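Local coordinates for penicillin-binding protein 2B (PDB 2WAE) that probably cross-links peptides of adjacent glycan strands as a penicillin-binding transpeptidase of the elongasome that builds peripheral cell-wall peptidoglycan, at residues Ala49-Val54 and Val282-Leu287; Ser58-Ile63 and Glu274-Lys279; Pro109-Arg114 and Glu174-Ser179; Asp318-Leu323 and Ser357-Lys362. One frame throughout, in Å; residues are numbered along the deposited sequence.

Interaction 1: Ala49-Val54 and Val282-Leu287. Unlike the reference sequence in segment 49-54: V54 (reference Ile). With ZN (zinc ion), chain B.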
loop_
_atom_site.group_PDB
_atom_site.type_symbol
_atom_site.label_atom_id
_atom_site.label_comp_id
_atom_site.label_asym_id
_atom_site.label_seq_id
_atom_site.Cartn_x
_atom_site.Cartn_y
_atom_site.Cartn_z
ATOM N N ALA A 49 -35.603 -7.064 32.678
ATOM C CA ALA A 49 -34.543 -6.193 33.186
ATOM C C ALA A 49 -33.687 -5.660 32.041
ATOM O O ALA A 49 -33.365 -6.389 31.100
ATOM C CB ALA A 49 -33.680 -6.937 34.195
ATOM N N SER A 50 -33.303 -4.389 32.128
ATOM C CA SER A 50 -32.614 -3.724 31.026
ATOM C C SER A 50 -31.119 -4.042 30.985
ATOM O O SER A 50 -30.452 -4.071 32.021
ATOM C CB SER A 50 -32.845 -2.213 31.103
ATOM O OG SER A 50 -32.756 -1.610 29.823
ATOM N N GLN A 51 -30.611 -4.265 29.775
ATOM C CA GLN A 51 -29.221 -4.656 29.551
ATOM C C GLN A 51 -28.508 -3.611 28.692
ATOM O O GLN A 51 -29.060 -3.159 27.688
ATOM C CB GLN A 51 -29.187 -6.028 28.864
ATOM C CG GLN A 51 -27.864 -6.396 28.192
ATOM C CD GLN A 51 -26.798 -6.845 29.175
ATOM O OE1 GLN A 51 -27.107 -7.291 30.282
ATOM N NE2 GLN A 51 -25.534 -6.732 28.771
ATOM N N THR A 52 -27.293 -3.230 29.091
ATOM C CA THR A 52 -26.446 -2.320 28.298
ATOM C C THR A 52 -24.962 -2.287 28.690
ATOM O O THR A 52 -24.613 -2.186 29.868
ATOM C CB THR A 52 -27.005 -0.870 28.238
ATOM O OG1 THR A 52 -26.086 -0.028 27.531
ATOM C CG2 THR A 52 -27.237 -0.295 29.635
ATOM N N LYS A 53 -24.088 -2.347 27.693
ATOM C CA LYS A 53 -22.647 -2.366 27.943
ATOM C C LYS A 53 -21.890 -1.266 27.184
ATOM O O LYS A 53 -22.162 -1.026 26.012
ATOM C CB LYS A 53 -22.075 -3.752 27.616
ATOM C CG LYS A 53 -22.498 -4.292 26.255
ATOM C CD LYS A 53 -22.245 -5.790 26.107
ATOM C CE LYS A 53 -22.272 -6.181 24.628
ATOM N NZ LYS A 53 -22.037 -7.630 24.370
ATOM N N VAL A 54 -20.958 -0.593 27.859
ATOM C CA VAL A 54 -20.193 0.508 27.270
ATOM C C VAL A 54 -18.709 0.196 27.247
ATOM O O VAL A 54 -18.212 -0.620 28.016
ATOM C CB VAL A 54 -20.349 1.860 28.018
ATOM C CG1 VAL A 54 -21.773 2.382 27.942
ATOM C CG2 VAL A 54 -19.839 1.764 29.449
ATOM N N VAL A 282 -14.015 -3.103 29.203
ATOM C CA VAL A 282 -15.459 -3.095 29.034
ATOM C C VAL A 282 -16.144 -3.083 30.392
ATOM O O VAL A 282 -15.684 -3.732 31.335
ATOM C CB VAL A 282 -15.964 -4.297 28.206
ATOM C CG1 VAL A 282 -17.482 -4.239 28.038
ATOM C CG2 VAL A 282 -15.289 -4.322 26.846
ATOM N N LYS A 283 -17.232 -2.323 30.481
ATOM C CA LYS A 283 -18.041 -2.222 31.690
ATOM C C LYS A 283 -19.488 -2.486 31.322
ATOM O O LYS A 283 -19.939 -2.077 30.255
ATOM C CB LYS A 283 -17.941 -0.822 32.283
ATOM C CG LYS A 283 -16.616 -0.528 32.946
ATOM C CD LYS A 283 -16.536 0.940 33.351
ATOM C CE LYS A 283 -15.325 1.210 34.242
ATOM N NZ LYS A 283 -14.023 0.880 33.581
ATOM N N GLU A 284 -20.205 -3.181 32.200
ATOM C CA GLU A 284 -21.650 -3.310 32.057
ATOM C C GLU A 284 -22.360 -2.416 33.060
ATOM O O GLU A 284 -21.907 -2.232 34.192
ATOM C CB GLU A 284 -22.116 -4.762 32.212
ATOM C CG GLU A 284 -22.342 -5.489 30.886
ATOM C CD GLU A 284 -22.820 -6.924 31.060
ATOM O OE1 GLU A 284 -23.325 -7.257 32.156
ATOM O OE2 GLU A 284 -22.692 -7.720 30.100
ATOM N N ILE A 285 -23.471 -1.842 32.619
ATOM C CA ILE A 285 -24.369 -1.131 33.516
ATOM C C ILE A 285 -25.751 -1.763 33.340
ATOM O O ILE A 285 -26.168 -2.038 32.212
ATOM C CB ILE A 285 -24.387 0.391 33.199
ATOM C CG1 ILE A 285 -23.027 1.036 33.486
ATOM C CG2 ILE A 285 -25.438 1.104 34.022
ATOM C CD1 ILE A 285 -22.015 0.924 32.367
ATOM N N HIS A 286 -26.442 -2.045 34.442
ATOM C CA HIS A 286 -27.818 -2.531 34.372
ATOM C C HIS A 286 -28.806 -1.546 34.975
ATOM O O HIS A 286 -28.474 -0.821 35.915
ATOM C CB HIS A 286 -27.962 -3.920 34.992
ATOM C CG HIS A 286 -27.398 -5.009 34.135
ATOM N ND1 HIS A 286 -27.866 -5.268 32.866
ATOM C CD2 HIS A 286 -26.395 -5.891 34.354
ATOM C CE1 HIS A 286 -27.181 -6.268 32.342
ATOM N NE2 HIS A 286 -26.282 -6.664 33.225
ATOM N N LEU A 287 -30.014 -1.540 34.419
ATOM C CA LEU A 287 -31.024 -0.532 34.709
ATOM C C LEU A 287 -32.247 -1.108 35.426
ATOM O O LEU A 287 -32.585 -2.278 35.250
ATOM C CB LEU A 287 -31.425 0.155 33.398
ATOM C CG LEU A 287 -30.304 0.303 32.358
ATOM C CD1 LEU A 287 -30.820 0.653 30.966
ATOM C CD2 LEU A 287 -29.262 1.313 32.805
HETATM ZN ZN ZN B . -24.127 -8.329 33.865
#
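The edge of the H286 imidazole meets segment 49-54. In the conformer given, ND1 donates to S50 O at 3.0 Å; the oxygen lies close to the ring plane and uses a lone pair in its own carbonyl plane. The zinc ion also sits in the ring plane, beyond NE2, but the H286 NE2-zinc distance of 2.8 Å is long for a full coordinate bond. Q51 OE1 falls near the same ring edge, too close to CE1 for its placement to be trusted, and T52 N stands oblique to the ring. The second flat pair is the Q51 amide and the E284 carboxylate, turned 86° apart: the weak bond from Q51 NE2 to E284 OE2 is 3.3 Å long. A bend at chi2 (77°) folds the glutamine chain back toward E284. The other carboxylate oxygen, E284 OE1, binds zinc at 2.2 Å, so each oxygen has its own partner.

Antiparallel pairing carries these side chains. I285 N reaches T52 O at 3.0 Å, while V54 and K283 form a hydrogen-bonded pair, V54 N to K283 O 3.0 Å and K283 N to V54 O 3.2 Å. On the face opposite the zinc, V54 CG2 touches I285 CD1 at 3.7 Å, and L287 packs on S50 and T52.

Strand 282-287 is the middle of a three-stranded antiparallel sheet, with 50-55 along one side and 293-300 along the other; the latter supplies the third zinc residue, E297. F187 and A188, in a loop, cover the V54, I285 and L287 face.

Interaction 2: Ser58-Ile63 and Glu274-Lys279. Unlike the reference sequence in segment 274-279: V275 (reference Thr).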
loop_
_atom_site.group_PDB
_atom_site.type_symbol
_atom_site.label_atom_id
_atom_site.label_comp_id
_atom_site.label_asym_id
_atom_site.label_seq_id
_atom_site.Cartn_x
_atom_site.Cartn_y
_atom_site.Cartn_z
ATOM N N SER A 58 -8.228 1.787 23.894
ATOM C CA SER A 58 -6.889 1.721 24.475
ATOM C C SER A 58 -5.783 2.172 23.513
ATOM O O SER A 58 -6.049 2.676 22.412
ATOM C CB SER A 58 -6.584 0.294 24.915
ATOM O OG SER A 58 -7.359 -0.055 26.041
ATOM N N ALA A 59 -4.533 1.977 23.931
ATOM C CA ALA A 59 -3.374 2.380 23.128
ATOM C C ALA A 59 -3.173 1.488 21.908
ATOM O O ALA A 59 -3.346 0.266 21.979
ATOM C CB ALA A 59 -2.107 2.420 23.968
ATOM N N ARG A 60 -2.812 2.125 20.795
ATOM C CA ARG A 60 -2.581 1.435 19.533
ATOM C C ARG A 60 -1.218 0.757 19.549
ATOM O O ARG A 60 -0.252 1.334 20.029
ATOM C CB ARG A 60 -2.679 2.417 18.362
ATOM C CG ARG A 60 -2.781 1.720 17.015
ATOM C CD ARG A 60 -3.094 2.673 15.876
ATOM N NE ARG A 60 -3.272 1.925 14.634
ATOM C CZ ARG A 60 -4.434 1.457 14.192
ATOM N NH1 ARG A 60 -5.553 1.659 14.877
ATOM N NH2 ARG A 60 -4.472 0.783 13.054
ATOM N N GLY A 61 -1.142 -0.472 19.047
ATOM C CA GLY A 61 0.140 -1.156 18.847
ATOM C C GLY A 61 1.102 -0.377 17.960
ATOM O O GLY A 61 0.693 0.493 17.181
ATOM N N GLU A 62 2.392 -0.676 18.088
ATOM C CA GLU A 62 3.392 0.045 17.318
ATOM C C GLU A 62 4.029 -0.739 16.160
ATOM O O GLU A 62 3.889 -1.964 16.072
ATOM C CB GLU A 62 4.413 0.707 18.246
ATOM C CG GLU A 62 3.879 1.993 18.862
ATOM C CD GLU A 62 4.506 2.324 20.199
ATOM O OE1 GLU A 62 4.174 3.388 20.765
ATOM O OE2 GLU A 62 5.325 1.519 20.688
ATOM N N ILE A 63 4.705 -0.015 15.269
ATOM C CA ILE A 63 5.313 -0.598 14.072
ATOM C C ILE A 63 6.849 -0.518 14.085
ATOM O O ILE A 63 7.423 0.556 14.267
ATOM C CB ILE A 63 4.724 0.048 12.806
ATOM C CG1 ILE A 63 3.193 0.033 12.894
ATOM C CG2 ILE A 63 5.184 -0.692 11.548
ATOM C CD1 ILE A 63 2.489 0.664 11.704
ATOM N N GLU A 274 -6.863 -4.602 12.637
ATOM C CA GLU A 274 -7.325 -5.600 13.595
ATOM C C GLU A 274 -6.257 -5.987 14.616
ATOM O O GLU A 274 -6.586 -6.335 15.750
ATOM C CB GLU A 274 -7.862 -6.852 12.893
ATOM C CG GLU A 274 -8.755 -7.724 13.772
ATOM C CD GLU A 274 -8.985 -9.112 13.194
ATOM O OE1 GLU A 274 -8.948 -9.265 11.956
ATOM O OE2 GLU A 274 -9.203 -10.062 13.977
ATOM N N VAL A 275 -4.989 -5.928 14.220
ATOM C CA VAL A 275 -3.874 -6.302 15.090
ATOM C C VAL A 275 -3.421 -5.115 15.937
ATOM O O VAL A 275 -3.019 -5.264 17.085
ATOM C CB VAL A 275 -2.677 -6.797 14.248
ATOM C CG1 VAL A 275 -1.408 -6.857 15.074
ATOM C CG2 VAL A 275 -2.982 -8.154 13.641
ATOM N N LEU A 276 -3.500 -3.922 15.372
ATOM C CA LEU A 276 -2.944 -2.755 16.030
ATOM C C LEU A 276 -3.920 -2.150 17.038
ATOM O O LEU A 276 -3.503 -1.588 18.045
ATOM C CB LEU A 276 -2.514 -1.709 14.995
ATOM C CG LEU A 276 -1.337 -1.994 14.049
ATOM C CD1 LEU A 276 -1.308 -0.970 12.924
ATOM C CD2 LEU A 276 -0.003 -1.997 14.791
ATOM N N GLN A 277 -5.215 -2.257 16.761
ATOM C CA GLN A 277 -6.238 -1.715 17.646
ATOM C C GLN A 277 -6.112 -2.272 19.066
ATOM O O GLN A 277 -6.028 -3.490 19.259
ATOM C CB GLN A 277 -7.637 -1.991 17.089
ATOM C CG GLN A 277 -8.732 -1.240 17.828
ATOM C CD GLN A 277 -8.608 0.272 17.688
ATOM O OE1 GLN A 277 -8.491 0.796 16.575
ATOM N NE2 GLN A 277 -8.648 0.983 18.817
ATOM N N GLY A 278 -6.085 -1.367 20.046
ATOM C CA GLY A 278 -5.956 -1.742 21.452
ATOM C C GLY A 278 -7.189 -2.479 21.936
ATOM O O GLY A 278 -8.303 -2.126 21.548
ATOM N N LYS A 279 -6.991 -3.517 22.745
ATOM C CA LYS A 279 -8.098 -4.186 23.417
ATOM C C LYS A 279 -8.789 -3.189 24.356
ATOM O O LYS A 279 -8.128 -2.364 24.994
ATOM C CB LYS A 279 -7.581 -5.401 24.187
ATOM C CG LYS A 279 -8.660 -6.273 24.789
ATOM C CD LYS A 279 -8.040 -7.424 25.583
ATOM C CE LYS A 279 -9.051 -8.066 26.531
ATOM N NZ LYS A 279 -9.588 -7.086 27.526
HETATM O O HOH W 1 -9.279 0.524 21.321
HETATM O O HOH W 2 -6.016 1.206 19.816
#
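This is a buried contact between a loop and the end of a helix, built largely from backbone and located where strand 50-55 gives way to strand 63-64. The touching parts, 58-63 and 276-279, run nearly antiparallel, their end-to-end directions 157° apart. Their one direct backbone bond uses the carbonyl of the last helical residue: G61 N donates to L276 O at 2.8 Å, nearly straight at 168°, on a lone pair in the carbonyl plane. Further along, the S58 hydroxyl donates to K279 O at 2.6 Å, almost head-on to the oxygen.

Between S58 and G278 the pairing is expanded by solvent. Water 2 receives G278 N at 2.6 Å and donates to S58 O at 3.0 Å, and water 1 links S58 N to G278 O in the complementary sense. The absence of a side chain lets G278 CA approach A59 O to 3.3 Å.

Both segments belong to the dimerisation-domain family region of this class of penicillin-binding protein; I63 begins a strand that runs parallel to 307-310, and its side chain packs on that neighbour.

The arginine R60 gives the contact its side-chain part. With CG anti to the backbone N (chi1 -166°) and the chain extended to NE, one face of its guanidinium is turned to L276, whose CB lies 3.4 Å above the plane, displaced toward the rim. L276 CD1 approaches R60 NH2 at 3.6 Å, while the other methyl, CD2, turns toward G61 and I63. Salt bridges from R60 to E273 and E269 hold the flat group in place over this leucine.

Interaction 3: Pro109-Arg114 and Glu174-Ser179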
loop_
_atom_site.group_PDB
_atom_site.type_symbol
_atom_site.label_atom_id
_atom_site.label_comp_id
_atom_site.label_asym_id
_atom_site.label_seq_id
_atom_site.Cartn_x
_atom_site.Cartn_y
_atom_site.Cartn_z
ATOM N N PRO A 109 -13.743 26.183 15.657
ATOM C CA PRO A 109 -14.989 25.423 15.742
ATOM C C PRO A 109 -15.690 25.349 14.390
ATOM O O PRO A 109 -16.114 26.374 13.859
ATOM C CB PRO A 109 -15.834 26.232 16.740
ATOM C CG PRO A 109 -15.184 27.598 16.832
ATOM C CD PRO A 109 -13.956 27.609 15.955
ATOM N N ASN A 110 -15.797 24.149 13.831
ATOM C CA ASN A 110 -16.544 23.970 12.593
ATOM C C ASN A 110 -17.845 23.210 12.832
ATOM O O ASN A 110 -17.923 22.003 12.599
ATOM C CB ASN A 110 -15.685 23.283 11.527
ATOM C CG ASN A 110 -14.898 24.274 10.680
ATOM O OD1 ASN A 110 -13.695 24.111 10.462
ATOM N ND2 ASN A 110 -15.582 25.305 10.193
ATOM N N LEU A 111 -18.864 23.927 13.298
ATOM C CA LEU A 111 -20.155 23.332 13.652
ATOM C C LEU A 111 -21.027 22.994 12.431
ATOM O O LEU A 111 -21.128 23.790 11.495
ATOM C CB LEU A 111 -20.917 24.266 14.603
ATOM C CG LEU A 111 -20.265 24.766 15.901
ATOM C CD1 LEU A 111 -20.774 26.155 16.297
ATOM C CD2 LEU A 111 -20.444 23.768 17.045
ATOM N N THR A 112 -21.658 21.820 12.448
ATOM C CA THR A 112 -22.601 21.407 11.398
ATOM C C THR A 112 -24.032 21.858 11.708
ATOM O O THR A 112 -24.407 21.999 12.870
ATOM C CB THR A 112 -22.596 19.870 11.173
ATOM O OG1 THR A 112 -23.085 19.191 12.341
ATOM C CG2 THR A 112 -21.199 19.366 10.822
ATOM N N GLU A 113 -24.834 22.075 10.672
ATOM C CA GLU A 113 -26.222 22.475 10.878
ATOM C C GLU A 113 -26.891 21.583 11.917
ATOM O O GLU A 113 -27.655 22.059 12.756
ATOM C CB GLU A 113 -27.015 22.423 9.570
ATOM C CG GLU A 113 -26.752 23.580 8.617
ATOM C CD GLU A 113 -25.385 23.498 7.968
ATOM O OE1 GLU A 113 -24.895 22.368 7.752
ATOM O OE2 GLU A 113 -24.804 24.565 7.678
ATOM N N ARG A 114 -26.600 20.287 11.854
ATOM C CA ARG A 114 -27.184 19.327 12.785
ATOM C C ARG A 114 -26.888 19.746 14.215
ATOM O O ARG A 114 -27.743 19.665 15.092
ATOM C CB ARG A 114 -26.631 17.926 12.529
ATOM C CG ARG A 114 -26.939 17.411 11.128
ATOM C CD ARG A 114 -26.452 15.984 10.901
ATOM N NE ARG A 114 -26.908 15.062 11.943
ATOM C CZ ARG A 114 -27.918 14.207 11.811
ATOM N NH1 ARG A 114 -28.595 14.150 10.673
ATOM N NH2 ARG A 114 -28.245 13.410 12.822
ATOM N N GLU A 174 -19.528 27.513 23.266
ATOM C CA GLU A 174 -20.290 26.648 24.159
ATOM C C GLU A 174 -21.194 25.700 23.372
ATOM O O GLU A 174 -21.619 24.669 23.895
ATOM C CB GLU A 174 -21.084 27.456 25.182
ATOM C CG GLU A 174 -21.946 28.542 24.567
ATOM C CD GLU A 174 -22.778 29.291 25.597
ATOM O OE1 GLU A 174 -22.199 30.018 26.443
ATOM O OE2 GLU A 174 -24.021 29.153 25.546
ATOM N N ILE A 175 -21.469 26.060 22.117
ATOM C CA ILE A 175 -22.239 25.220 21.204
ATOM C C ILE A 175 -21.368 24.062 20.755
ATOM O O ILE A 175 -21.835 22.939 20.583
ATOM C CB ILE A 175 -22.704 25.988 19.953
ATOM C CG1 ILE A 175 -23.785 27.011 20.308
ATOM C CG2 ILE A 175 -23.266 25.022 18.917
ATOM C CD1 ILE A 175 -24.343 27.763 19.097
ATOM N N TYR A 176 -20.089 24.348 20.573
ATOM C CA TYR A 176 -19.150 23.306 20.216
ATOM C C TYR A 176 -19.007 22.255 21.314
ATOM O O TYR A 176 -19.049 21.052 21.056
ATOM C CB TYR A 176 -17.796 23.926 19.928
ATOM C CG TYR A 176 -16.759 22.899 19.577
ATOM C CD1 TYR A 176 -16.703 22.349 18.301
ATOM C CD2 TYR A 176 -15.831 22.482 20.523
ATOM C CE1 TYR A 176 -15.746 21.407 17.976
ATOM C CE2 TYR A 176 -14.872 21.543 20.208
ATOM C CZ TYR A 176 -14.837 21.009 18.939
ATOM O OH TYR A 176 -13.874 20.079 18.647
ATOM N N LEU A 177 -18.825 22.724 22.543
ATOM C CA LEU A 177 -18.699 21.846 23.701
ATOM C C LEU A 177 -19.992 21.075 23.961
ATOM O O LEU A 177 -19.967 19.861 24.206
ATOM C CB LEU A 177 -18.323 22.655 24.941
ATOM C CG LEU A 177 -16.951 23.339 24.973
ATOM C CD1 LEU A 177 -16.941 24.272 26.166
ATOM C CD2 LEU A 177 -15.782 22.349 25.032
ATOM N N PHE A 178 -21.118 21.784 23.903
ATOM C CA PHE A 178 -22.420 21.132 24.009
ATOM C C PHE A 178 -22.499 19.953 23.037
ATOM O O PHE A 178 -23.003 18.888 23.397
ATOM C CB PHE A 178 -23.559 22.122 23.762
ATOM C CG PHE A 178 -24.912 21.477 23.699
ATOM C CD1 PHE A 178 -25.711 21.403 24.837
ATOM C CD2 PHE A 178 -25.383 20.933 22.512
ATOM C CE1 PHE A 178 -26.963 20.801 24.788
ATOM C CE2 PHE A 178 -26.632 20.332 22.455
ATOM C CZ PHE A 178 -27.423 20.263 23.596
ATOM N N SER A 179 -21.988 20.155 21.822
ATOM C CA SER A 179 -21.948 19.119 20.799
ATOM C C SER A 179 -21.159 17.910 21.255
ATOM O O SER A 179 -21.606 16.779 21.116
ATOM C CB SER A 179 -21.313 19.662 19.519
ATOM O OG SER A 179 -22.231 20.496 18.841
#
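L111 is the bump of this contact, and the hollow it enters is a shallow groove on helix 171-182 walled by I175, Y176 and S179. Its CD2 methyl goes deepest, reaching Y176 CA at 3.5 Å. Around that methyl stand I175 CG2 at 3.6 Å from L111 CD2, Y176 CB at 3.9 Å from L111 CD2, and S179 OG at 4.1 Å from L111 CD2. The groove is thus one helical turn, residues i, i+1 and i+4. The second methyl, L111 CD1, comes down beside I175 CG2 at 3.8 Å, so the isoleucine branch meets both prongs of the leucine. I175 holds CG2 anti to the backbone N (chi1 -70° for CG1), which presents this branch to the loop; the two side chains cross at about a right angle.

The tyrosine supplies the raised rim. L111 CD2 lies at the edge of the Y176 ring, near its plane, while P109 CB comes obliquely to Y176 CD1 at 4.3 Å. P109 and L111 both approach the ring near CD1, and the intervening N110 points away.

The contact joins the turn before helix 113-120, which T112 caps at its N terminus, to helix 171-182; Y119 also packs on I175, and helix 90-100 receives L177 and F178.

Chemically the contact is apolar. The one hydroxyl in the groove is spent inside its own helix: S179 OG donates to I175 O at 3.0 Å, and S179 N reaches the same oxygen from the opposite face of the carbonyl plane. Attachment here accordingly rests on fit and dispersion.

Interaction 4: Asp318-Leu323 and Ser357-Lys362. Unlike the reference sequence in segment 357-362: L361 (reference Ile).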
loop_
_atom_site.group_PDB
_atom_site.type_symbol
_atom_site.label_atom_id
_atom_site.label_comp_id
_atom_site.label_asym_id
_atom_site.label_seq_id
_atom_site.Cartn_x
_atom_site.Cartn_y
_atom_site.Cartn_z
ATOM N N ASP A 318 17.670 2.459 3.441
ATOM C CA ASP A 318 18.357 3.728 3.273
ATOM C C ASP A 318 19.467 3.654 2.233
ATOM O O ASP A 318 19.661 4.594 1.456
ATOM C CB ASP A 318 18.905 4.241 4.603
ATOM C CG ASP A 318 17.816 4.778 5.527
ATOM O OD1 ASP A 318 16.794 5.306 5.037
ATOM O OD2 ASP A 318 17.992 4.688 6.762
ATOM N N SER A 319 20.176 2.531 2.195
ATOM C CA SER A 319 21.319 2.424 1.316
ATOM C C SER A 319 20.864 2.228 -0.127
ATOM O O SER A 319 21.583 2.565 -1.065
ATOM C CB SER A 319 22.237 1.288 1.768
ATOM O OG SER A 319 21.796 0.050 1.229
ATOM N N VAL A 320 19.676 1.671 -0.310
ATOM C CA VAL A 320 19.119 1.530 -1.647
ATOM C C VAL A 320 18.613 2.882 -2.148
ATOM O O VAL A 320 18.843 3.233 -3.310
ATOM C CB VAL A 320 18.006 0.455 -1.725
ATOM C CG1 VAL A 320 17.166 0.648 -2.984
ATOM C CG2 VAL A 320 18.603 -0.960 -1.697
ATOM N N ASP A 321 17.941 3.640 -1.278
ATOM C CA ASP A 321 17.501 4.988 -1.628
ATOM C C ASP A 321 18.695 5.820 -2.094
ATOM O O ASP A 321 18.598 6.541 -3.083
ATOM C CB ASP A 321 16.867 5.698 -0.433
ATOM C CG ASP A 321 15.471 5.189 -0.103
ATOM O OD1 ASP A 321 15.001 5.422 1.045
ATOM O OD2 ASP A 321 14.839 4.565 -0.982
ATOM N N ALA A 322 19.813 5.733 -1.377
ATOM C CA ALA A 322 20.987 6.555 -1.687
ATOM C C ALA A 322 21.594 6.171 -3.034
ATOM O O ALA A 322 22.111 7.026 -3.755
ATOM C CB ALA A 322 22.044 6.461 -0.574
ATOM N N LEU A 323 21.498 4.884 -3.355
ATOM C CA LEU A 323 22.077 4.312 -4.556
ATOM C C LEU A 323 21.250 4.718 -5.777
ATOM O O LEU A 323 21.786 5.049 -6.844
ATOM C CB LEU A 323 22.134 2.792 -4.395
ATOM C CG LEU A 323 22.599 2.060 -5.651
ATOM C CD1 LEU A 323 24.117 2.101 -5.767
ATOM C CD2 LEU A 323 22.033 0.643 -5.710
ATOM N N SER A 357 13.298 -4.415 0.295
ATOM C CA SER A 357 13.155 -2.959 0.176
ATOM C C SER A 357 12.195 -2.550 -0.934
ATOM O O SER A 357 12.056 -3.233 -1.950
ATOM C CB SER A 357 14.488 -2.265 -0.042
ATOM O OG SER A 357 14.951 -2.572 -1.345
ATOM N N MET A 358 11.509 -1.438 -0.717
ATOM C CA MET A 358 10.712 -0.861 -1.773
ATOM C C MET A 358 11.083 0.612 -1.855
ATOM O O MET A 358 10.649 1.424 -1.044
ATOM C CB MET A 358 9.216 -1.121 -1.565
ATOM C CG MET A 358 8.764 -1.029 -0.132
ATOM S SD MET A 358 7.076 -1.622 0.076
ATOM C CE MET A 358 6.153 -0.603 -1.073
ATOM N N SER A 359 11.941 0.941 -2.813
ATOM C CA SER A 359 12.462 2.297 -2.942
ATOM C C SER A 359 11.961 2.978 -4.209
ATOM O O SER A 359 11.768 2.346 -5.251
ATOM C CB SER A 359 13.995 2.316 -2.936
ATOM O OG SER A 359 14.522 1.797 -1.725
ATOM N N GLY A 360 11.777 4.283 -4.108
ATOM C CA GLY A 360 11.376 5.082 -5.246
ATOM C C GLY A 360 11.849 6.518 -5.130
ATOM O O GLY A 360 11.908 7.099 -4.037
ATOM N N LEU A 361 12.179 7.085 -6.281
ATOM C CA LEU A 361 12.546 8.484 -6.365
ATOM C C LEU A 361 11.753 9.131 -7.501
ATOM O O LEU A 361 11.883 8.753 -8.666
ATOM C CB LEU A 361 14.054 8.636 -6.570
ATOM C CG LEU A 361 14.555 10.077 -6.481
ATOM C CD1 LEU A 361 14.582 10.615 -5.028
ATOM C CD2 LEU A 361 15.910 10.199 -7.163
ATOM N N LYS A 362 10.910 10.093 -7.149
ATOM C CA LYS A 362 10.066 10.751 -8.128
ATOM C C LYS A 362 10.746 11.988 -8.674
ATOM O O LYS A 362 11.209 12.852 -7.934
ATOM C CB LYS A 362 8.756 11.177 -7.486
ATOM C CG LYS A 362 7.796 11.782 -8.477
ATOM C CD LYS A 362 6.437 12.058 -7.846
ATOM C CE LYS A 362 5.489 12.597 -8.900
ATOM N NZ LYS A 362 6.071 13.847 -9.473
HETATM O O HOH W 3 12.119 5.020 -1.473
#
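S359 and D321 make the central link: S359 OG donates to D321 OD2 at 2.9 Å, arriving from above the carboxylate, 44° out of its plane. The setting is the transpeptidase fold shared with the serine beta-lactamases, in which a helix lies against an antiparallel sheet; the axes of helix 318-323 and strand 357-362 are 8.1 Å apart at closest approach and 31° from parallel.

Beside that bond the neighbouring helix residue V320 lies against the strand with both methyls. CG1, anti to the backbone N (chi1 162°), presses close to S359 OG at 3.1 Å, and V320 CG2 faces S357 OG at 4.0 Å. Small serines at alternate strand positions leave the valine room to sit down on the sheet, while M358 between them points to the other side.

Water 3 forms the next layer. It donates to D321 OD2 at 2.8 Å and accepts from G360 N at 2.8 Å, so this carboxylate oxygen receives two donors and the strand N-H is satisfied.

Farther out, S359 is backbone-bonded to A345 of strand 342-348 on one side of strand 355-363, and K362 to T371 of strand 370-372 on the other. Helix 661-676 supports the helix through L672 on S319 and I669 on L323. One turn before D321, Q317 NE2 is hydrogen-bonded to M358 O.

From the N terminus, strand 50-54 and the following loop 58-63 open interactions 1 and 2 in turn. The chain then climbs into the helical part, where interaction 3 closes a loop of 59 residues, tying the start of helix 113-120 to helix 171-182. Returning, it closes interaction 2, which joins the loop before strand 63-64 to the end of helix 273-276, and directly afterwards interaction 1, which pairs two strands of the three-stranded sheet. Interaction 3 is therefore nested inside interaction 2, and interaction 2 inside interaction 1; none cross. Interaction 4 follows in series, closing a 33-residue loop that ties helix 314-333 to strand 355-363 in the transpeptidase domain; the centres of interactions 2 and 4 are about 29 Å apart.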